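Local structure of protein adenylyltransferase MntA (Shewanella oneidensis MR-1, 6M6U) at residues G27-G32 with S38-A43; L4-I9 with K91-T96. The protein transfers AMP units from ATP, with magnesium, onto a tyrosine of its partner toxin HepT and so neutralises it, acting as the antitoxin of a toxin-antitoxin pair. The protein carries 2 engineered substitutions. One frame throughout, in Å; residues are numbered along the deposited sequence.

Interaction 1: residues G27-G32 with S38-A43; sequences GSYSQG and SEIEIA. Engineered in segment 38-43: Glu39 (natural residue Asp), Glu41 (natural residue Asp).
Tyr29 lays one face of its ring over the side chain of Ile40. The CG1 methylene sits above the ring centre, 3.6 Å from the centroid of Tyr29 and 12° off its normal, an almost perpendicular CH-pi contact. In Ile40, CG1 stands beside the backbone N (chi1 -56°), which puts this branch rather than CG2 against the ring. The Tyr29 ring also passes the backbone just ahead of the strand, its CD1 lying 3.7 Å from Glu39 O and its CE1 3.8 Å from Ser38 O, both approached obliquely. Gly27 and Ser28 open the GSX(10)DXD motif of this nucleotidyltransferase, and positions 39 and 41 close it; the natural aspartates there, magnesium ligands together with Asp71, are engineered glutamates in this chain. Glu41 extends its carboxylate to the loop, with OE2 3.8 Å from Gly27 CA and 4.0 Å from Ser28 N, near but not hydrogen-bonded. Gly27 has a positive phi of 72°, easiest for glycine, and its carbonyl O accepts from Ser30 OG at 3.1 Å, which ties the loop to itself. Ser28 OG lies 3.8 Å from Ser38 OG without a bond; Ser38 OG is hydrogen-bonded to His35 O.

Interaction 2: residues L4-I9 with K91-T96; sequences LNENKI and KQLWGT
The Glu6 carboxylate has a methyl on one face and an ammonium at its edge: Leu93 CD2 packs over the group, 3.4 Å from Glu6 OE1, while Lys91 NZ comes in close to its plane. That nitrogen meets the syn lone pair of OE2, the Lys91 NZ to Glu6 OE2 distance being 2.8 Å, and a weak second bond runs from NZ to OE1, so the salt bridge is forked but lopsided. Lys91 is extended throughout, CG anti to the backbone N (chi1 176°), and its chain crosses that of Glu6 at about a right angle. One helical turn on, Ile9 CG2 touches the other methyl of Leu93, CD1, at 4.0 Å. The contact brings the first turn of helix 6-16 against strand 91-94, at the edge of the nucleotidyltransferase sheet. Opposite Ile23 of strand 20-26 the edge strand carries two residues, Leu93 and Trp94, in a classic beta bulge. Asn5 is the N-cap of the helix: its OD1 accepts from Lys8 N at 3.2 Å, the donor standing above the carbonyl plane, and weakly from Asn7 N. Just before the bulge, Gln92 NE2 donates to Trp94 O at 3.1 Å, with that O near the Gln92 amide plane and NE2 above the Trp94 carbonyl plane. Because Glu6 directly follows the N-cap, its negative charge is probably favoured by the helix dipole as well as by Lys91.

Overall arrangement
Both interactions reach the same mixed sheet, but at different places. Interaction 1 joins the loop after strand 20-26 to the start of strand 40-46, at the magnesium site; interaction 2 sets the start of helix 6-16 against edge strand 91-94. Interaction 1 is deeper, its centre about 9 Å from the centre of the chain against about 12 Å, with no exposed touching residue; interaction 2 ends in exposed Lys91. No hydrogen bond crosses between the segments of interaction 1, which rests on an aromatic face and backbone carbonyls, whereas interaction 2 adds a salt bridge to its apolar pair. They meet where Leu4 packs on Tyr29 and Ile40, and where Ile9 touches Ile42. Toxin chains approach interaction 1 but not interaction 2.

Interaction 1: residues G27-G32 with S38-A43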
ATOM      1  N   GLY E  27      10.946  20.193   4.649  1.00 47.63           N
ATOM      2  CA  GLY E  27      11.269  18.837   4.276  1.00 44.84           C
ATOM      3  C   GLY E  27      12.399  18.774   3.264  1.00 49.66           C
ATOM      4  O   GLY E  27      13.278  19.638   3.196  1.00 49.66           O
ATOM      5  N   SER E  28      12.345  17.732   2.439  1.00 55.23           N
ATOM      6  CA  SER E  28      13.468  17.416   1.569  1.00 63.92           C
ATOM      7  C   SER E  28      13.688  18.486   0.504  1.00 68.97           C
ATOM      8  O   SER E  28      14.832  18.797   0.178  1.00 69.24           O
ATOM      9  CB  SER E  28      13.249  16.045   0.931  1.00 67.02           C
ATOM     10  OG  SER E  28      12.141  16.045   0.046  1.00 69.81           O
ATOM     11  N   TYR E  29      12.619  19.071  -0.045  1.00 75.31           N
ATOM     12  CA  TYR E  29      12.793  19.976  -1.181  1.00 79.40           C
ATOM     13  C   TYR E  29      13.465  21.285  -0.784  1.00 78.10           C
ATOM     14  O   TYR E  29      14.141  21.901  -1.613  1.00 76.29           O
ATOM     15  CB  TYR E  29      11.453  20.231  -1.866  1.00 87.17           C
ATOM     16  CG  TYR E  29      11.202  19.269  -3.010  1.00 94.67           C
ATOM     17  CD1 TYR E  29      11.102  17.900  -2.780  1.00 96.72           C
ATOM     18  CD2 TYR E  29      11.075  19.725  -4.316  1.00 99.07           C
ATOM     19  CE1 TYR E  29      10.880  17.012  -3.820  1.00 97.67           C
ATOM     20  CE2 TYR E  29      10.846  18.843  -5.365  1.00 99.58           C
ATOM     21  CZ  TYR E  29      10.752  17.487  -5.111  1.00 98.33           C
ATOM     22  OH  TYR E  29      10.529  16.606  -6.149  1.00 97.05           O
ATOM     23  N   SER E  30      13.302  21.727   0.460  1.00 85.83           N
ATOM     24  CA  SER E  30      14.182  22.755   0.999  1.00 92.06           C
ATOM     25  C   SER E  30      15.483  22.100   1.452  1.00106.23           C
ATOM     26  O   SER E  30      15.482  20.959   1.925  1.00109.58           O
ATOM     27  CB  SER E  30      13.519  23.495   2.161  1.00 82.09           C
ATOM     28  OG  SER E  30      13.477  22.696   3.329  1.00 77.38           O
ATOM     29  N   GLN E  31      16.598  22.821   1.282  1.00114.31           N
ATOM     30  CA  GLN E  31      17.943  22.315   1.561  1.00118.14           C
ATOM     31  C   GLN E  31      18.324  21.186   0.607  1.00120.99           C
ATOM     32  O   GLN E  31      18.403  20.024   1.016  1.00122.69           O
ATOM     33  CB  GLN E  31      18.062  21.841   3.015  1.00118.51           C
ATOM     34  CG  GLN E  31      17.727  22.908   4.039  1.00120.01           C
ATOM     35  CD  GLN E  31      17.257  22.332   5.363  1.00121.13           C
ATOM     36  OE1 GLN E  31      16.316  21.539   5.412  1.00121.42           O
ATOM     37  NE2 GLN E  31      17.914  22.731   6.446  1.00121.99           N
ATOM     38  N   GLY E  32      18.582  21.524  -0.659  1.00121.35           N
ATOM     39  CA  GLY E  32      18.800  20.533  -1.700  1.00120.56           C
ATOM     40  C   GLY E  32      17.540  19.734  -1.972  1.00122.10           C
ATOM     41  O   GLY E  32      16.870  19.343  -1.024  1.00123.75           O
ATOM     42  N   SER E  38       9.685  11.434  -3.619  1.00105.67           N
ATOM     43  CA  SER E  38       9.395  12.124  -2.371  1.00100.06           C
ATOM     44  C   SER E  38       8.478  13.318  -2.600  1.00 91.12           C
ATOM     45  O   SER E  38       8.570  14.015  -3.616  1.00 90.02           O
ATOM     46  CB  SER E  38      10.692  12.582  -1.704  1.00100.38           C
ATOM     47  OG  SER E  38      11.458  13.400  -2.572  1.00 98.86           O
ATOM     48  N   GLU E  39       7.593  13.552  -1.635  1.00 74.10           N
ATOM     49  CA  GLU E  39       6.627  14.630  -1.750  1.00 58.76           C
ATOM     50  C   GLU E  39       7.303  15.988  -1.619  1.00 49.22           C
ATOM     51  O   GLU E  39       8.338  16.137  -0.967  1.00 47.57           O
ATOM     52  CB  GLU E  39       5.547  14.507  -0.676  1.00 59.82           C
ATOM     53  CG  GLU E  39       4.883  13.150  -0.582  1.00 66.31           C
ATOM     54  CD  GLU E  39       3.729  13.143   0.405  1.00 69.99           C
ATOM     55  OE1 GLU E  39       2.607  13.541   0.018  1.00 65.15           O
ATOM     56  OE2 GLU E  39       3.949  12.750   1.573  1.00 74.06           O
ATOM     57  N   ILE E  40       6.703  16.982  -2.260  1.00 43.40           N
ATOM     58  CA  ILE E  40       6.970  18.375  -1.933  1.00 37.37           C
ATOM     59  C   ILE E  40       6.117  18.713  -0.717  1.00 43.28           C
ATOM     60  O   ILE E  40       4.897  18.517  -0.728  1.00 45.13           O
ATOM     61  CB  ILE E  40       6.653  19.291  -3.123  1.00 39.95           C
ATOM     62  CG1 ILE E  40       7.440  18.833  -4.357  1.00 38.19           C
ATOM     63  CG2 ILE E  40       6.972  20.739  -2.789  1.00 39.61           C
ATOM     64  CD1 ILE E  40       6.944  19.415  -5.648  1.00 40.14           C
ATOM     65  N   GLU E  41       6.762  19.177   0.350  1.00 40.28           N
ATOM     66  CA  GLU E  41       6.099  19.448   1.619  1.00 40.84           C
ATOM     67  C   GLU E  41       5.961  20.953   1.790  1.00 41.23           C
ATOM     68  O   GLU E  41       6.965  21.676   1.839  1.00 36.85           O
ATOM     69  CB  GLU E  41       6.868  18.819   2.781  1.00 44.69           C
ATOM     70  CG  GLU E  41       6.761  17.297   2.817  1.00 47.65           C
ATOM     71  CD  GLU E  41       7.769  16.641   3.743  1.00 62.34           C
ATOM     72  OE1 GLU E  41       7.551  16.633   4.975  1.00 70.48           O
ATOM     73  OE2 GLU E  41       8.787  16.128   3.234  1.00 70.70           O
ATOM     74  N   ILE E  42       4.720  21.420   1.871  1.00 41.62           N
ATOM     75  CA  ILE E  42       4.406  22.840   1.946  1.00 38.61           C
ATOM     76  C   ILE E  42       3.516  23.081   3.157  1.00 38.29           C
ATOM     77  O   ILE E  42       2.571  22.324   3.409  1.00 39.83           O
ATOM     78  CB  ILE E  42       3.717  23.332   0.656  1.00 41.35           C
ATOM     79  CG1 ILE E  42       4.591  23.026  -0.558  1.00 35.26           C
ATOM     80  CG2 ILE E  42       3.410  24.831   0.740  1.00 44.75           C
ATOM     81  CD1 ILE E  42       3.829  23.016  -1.861  1.00 36.36           C
ATOM     82  N   ALA E  43       3.819  24.134   3.906  1.00 32.49           N
ATOM     83  CA  ALA E  43       3.044  24.525   5.070  1.00 36.05           C
ATOM     84  C   ALA E  43       2.502  25.931   4.858  1.00 38.46           C
ATOM     85  O   ALA E  43       3.192  26.798   4.312  1.00 43.51           O
ATOM     86  CB  ALA E  43       3.887  24.475   6.346  1.00 33.60           C
TER

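Interaction 2: residues L4-I9 with K91-T96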
ATOM      1  N   LEU E   4      12.712  23.615  -8.767  1.00 70.62           N
ATOM      2  CA  LEU E   4      11.350  23.718  -8.249  1.00 71.98           C
ATOM      3  C   LEU E   4      10.809  25.136  -8.433  1.00 70.41           C
ATOM      4  O   LEU E   4      11.454  26.110  -8.037  1.00 76.64           O
ATOM      5  CB  LEU E   4      11.305  23.317  -6.772  1.00 73.40           C
ATOM      6  CG  LEU E   4       9.916  23.076  -6.178  1.00 71.10           C
ATOM      7  CD1 LEU E   4       9.315  21.814  -6.773  1.00 71.12           C
ATOM      8  CD2 LEU E   4       9.970  22.997  -4.655  1.00 65.92           C
ATOM      9  N   ASN E   5       9.624  25.251  -9.030  1.00 63.86           N
ATOM     10  CA  ASN E   5       9.034  26.553  -9.335  1.00 61.51           C
ATOM     11  C   ASN E   5       8.308  27.071  -8.100  1.00 60.74           C
ATOM     12  O   ASN E   5       7.179  26.668  -7.809  1.00 57.75           O
ATOM     13  CB  ASN E   5       8.091  26.448 -10.525  1.00 67.62           C
ATOM     14  CG  ASN E   5       7.741  27.802 -11.112  1.00 72.61           C
ATOM     15  OD1 ASN E   5       7.897  28.837 -10.463  1.00 70.16           O
ATOM     16  ND2 ASN E   5       7.263  27.799 -12.353  1.00 76.39           N
ATOM     17  N   GLU E   6       8.956  27.982  -7.375  1.00 56.13           N
ATOM     18  CA  GLU E   6       8.358  28.543  -6.172  1.00 54.25           C
ATOM     19  C   GLU E   6       7.297  29.583  -6.498  1.00 58.20           C
ATOM     20  O   GLU E   6       6.357  29.767  -5.715  1.00 62.14           O
ATOM     21  CB  GLU E   6       9.446  29.151  -5.284  1.00 49.52           C
ATOM     22  CG  GLU E   6      10.553  28.168  -4.938  1.00 50.70           C
ATOM     23  CD  GLU E   6      11.563  28.721  -3.952  1.00 55.24           C
ATOM     24  OE1 GLU E   6      11.595  29.953  -3.741  1.00 53.50           O
ATOM     25  OE2 GLU E   6      12.328  27.913  -3.380  1.00 62.05           O
ATOM     26  N   ASN E   7       7.424  30.270  -7.636  1.00 56.92           N
ATOM     27  CA  ASN E   7       6.424  31.270  -7.994  1.00 52.10           C
ATOM     28  C   ASN E   7       5.088  30.621  -8.318  1.00 49.46           C
ATOM     29  O   ASN E   7       4.034  31.193  -8.017  1.00 48.03           O
ATOM     30  CB  ASN E   7       6.911  32.111  -9.173  1.00 50.75           C
ATOM     31  CG  ASN E   7       8.042  33.045  -8.790  1.00 61.35           C
ATOM     32  OD1 ASN E   7       8.050  33.615  -7.697  1.00 65.44           O
ATOM     33  ND2 ASN E   7       9.005  33.209  -9.690  1.00 67.58           N
ATOM     34  N   LYS E   8       5.117  29.430  -8.918  1.00 45.71           N
ATOM     35  CA  LYS E   8       3.880  28.709  -9.186  1.00 49.29           C
ATOM     36  C   LYS E   8       3.218  28.270  -7.885  1.00 49.01           C
ATOM     37  O   LYS E   8       1.991  28.347  -7.750  1.00 48.36           O
ATOM     38  CB  LYS E   8       4.169  27.506 -10.085  1.00 51.82           C
ATOM     39  CG  LYS E   8       2.966  26.968 -10.832  1.00 61.39           C
ATOM     40  CD  LYS E   8       3.322  25.686 -11.597  1.00 68.09           C
ATOM     41  CE  LYS E   8       4.437  25.921 -12.607  1.00 68.99           C
ATOM     42  NZ  LYS E   8       4.656  24.733 -13.483  1.00 70.18           N
ATOM     43  N   ILE E   9       4.020  27.809  -6.920  1.00 47.93           N
ATOM     44  CA  ILE E   9       3.496  27.445  -5.606  1.00 44.24           C
ATOM     45  C   ILE E   9       2.822  28.643  -4.953  1.00 44.38           C
ATOM     46  O   ILE E   9       1.711  28.541  -4.418  1.00 47.88           O
ATOM     47  CB  ILE E   9       4.624  26.892  -4.717  1.00 40.39           C
ATOM     48  CG1 ILE E   9       5.046  25.503  -5.193  1.00 42.80           C
ATOM     49  CG2 ILE E   9       4.193  26.884  -3.244  1.00 30.13           C
ATOM     50  CD1 ILE E   9       6.183  24.898  -4.401  1.00 44.23           C
ATOM     51  N   LYS E  91      11.731  27.079   4.619  1.00 44.49           N
ATOM     52  CA  LYS E  91      12.084  28.249   3.824  1.00 46.91           C
ATOM     53  C   LYS E  91      10.802  29.035   3.568  1.00 46.81           C
ATOM     54  O   LYS E  91       9.891  28.543   2.893  1.00 43.58           O
ATOM     55  CB  LYS E  91      12.758  27.844   2.513  1.00 43.47           C
ATOM     56  CG  LYS E  91      13.058  29.017   1.591  1.00 45.88           C
ATOM     57  CD  LYS E  91      13.612  28.557   0.242  1.00 53.87           C
ATOM     58  CE  LYS E  91      13.915  29.747  -0.661  1.00 57.93           C
ATOM     59  NZ  LYS E  91      14.392  29.319  -2.011  1.00 57.68           N
ATOM     60  N   GLN E  92      10.732  30.249   4.105  1.00 44.80           N
ATOM     61  CA  GLN E  92       9.549  31.076   3.923  1.00 40.66           C
ATOM     62  C   GLN E  92       9.458  31.552   2.480  1.00 46.14           C
ATOM     63  O   GLN E  92      10.382  32.196   1.970  1.00 49.59           O
ATOM     64  CB  GLN E  92       9.578  32.268   4.874  1.00 35.27           C
ATOM     65  CG  GLN E  92       8.478  33.263   4.579  1.00 35.77           C
ATOM     66  CD  GLN E  92       8.358  34.338   5.629  1.00 43.82           C
ATOM     67  OE1 GLN E  92       9.264  34.530   6.444  1.00 49.36           O
ATOM     68  NE2 GLN E  92       7.237  35.053   5.619  1.00 39.87           N
ATOM     69  N   LEU E  93       8.339  31.247   1.821  1.00 47.81           N
ATOM     70  CA  LEU E  93       8.124  31.671   0.444  1.00 47.02           C
ATOM     71  C   LEU E  93       7.268  32.926   0.325  1.00 47.51           C
ATOM     72  O   LEU E  93       7.328  33.600  -0.710  1.00 51.87           O
ATOM     73  CB  LEU E  93       7.470  30.546  -0.367  1.00 45.85           C
ATOM     74  CG  LEU E  93       8.200  29.205  -0.474  1.00 43.71           C
ATOM     75  CD1 LEU E  93       7.440  28.270  -1.403  1.00 37.76           C
ATOM     76  CD2 LEU E  93       9.628  29.409  -0.964  1.00 46.77           C
ATOM     77  N   TRP E  94       6.484  33.257   1.350  1.00 43.30           N
ATOM     78  CA  TRP E  94       5.571  34.388   1.278  1.00 41.93           C
ATOM     79  C   TRP E  94       5.135  34.756   2.692  1.00 44.57           C
ATOM     80  O   TRP E  94       5.218  33.945   3.616  1.00 50.20           O
ATOM     81  CB  TRP E  94       4.361  34.057   0.392  1.00 44.66           C
ATOM     82  CG  TRP E  94       3.481  35.230   0.097  1.00 46.69           C
ATOM     83  CD1 TRP E  94       3.623  36.137  -0.916  1.00 45.24           C
ATOM     84  CD2 TRP E  94       2.317  35.624   0.827  1.00 47.65           C
ATOM     85  NE1 TRP E  94       2.619  37.074  -0.858  1.00 44.23           N
ATOM     86  CE2 TRP E  94       1.804  36.779   0.204  1.00 48.62           C
ATOM     87  CE3 TRP E  94       1.663  35.115   1.951  1.00 52.78           C
ATOM     88  CZ2 TRP E  94       0.666  37.433   0.669  1.00 55.59           C
ATOM     89  CZ3 TRP E  94       0.533  35.764   2.411  1.00 60.36           C
ATOM     90  CH2 TRP E  94       0.046  36.910   1.771  1.00 61.08           C
ATOM     91  N   GLY E  95       4.672  35.988   2.845  1.00 45.94           N
ATOM     92  CA  GLY E  95       4.209  36.494   4.119  1.00 44.83           C
ATOM     93  C   GLY E  95       5.194  37.480   4.731  1.00 51.24           C
ATOM     94  O   GLY E  95       6.381  37.515   4.398  1.00 55.23           O
ATOM     95  N   THR E  96       4.682  38.299   5.649  1.00 50.58           N
ATOM     96  CA  THR E  96       5.530  39.308   6.268  1.00 50.83           C
ATOM     97  C   THR E  96       6.565  38.659   7.182  1.00 52.79           C
ATOM     98  O   THR E  96       6.398  37.536   7.670  1.00 49.94           O
ATOM     99  CB  THR E  96       4.703  40.308   7.077  1.00 47.12           C
ATOM    100  OG1 THR E  96       4.125  39.648   8.210  1.00 50.00           O
ATOM    101  CG2 THR E  96       3.600  40.915   6.218  1.00 44.32           C
TER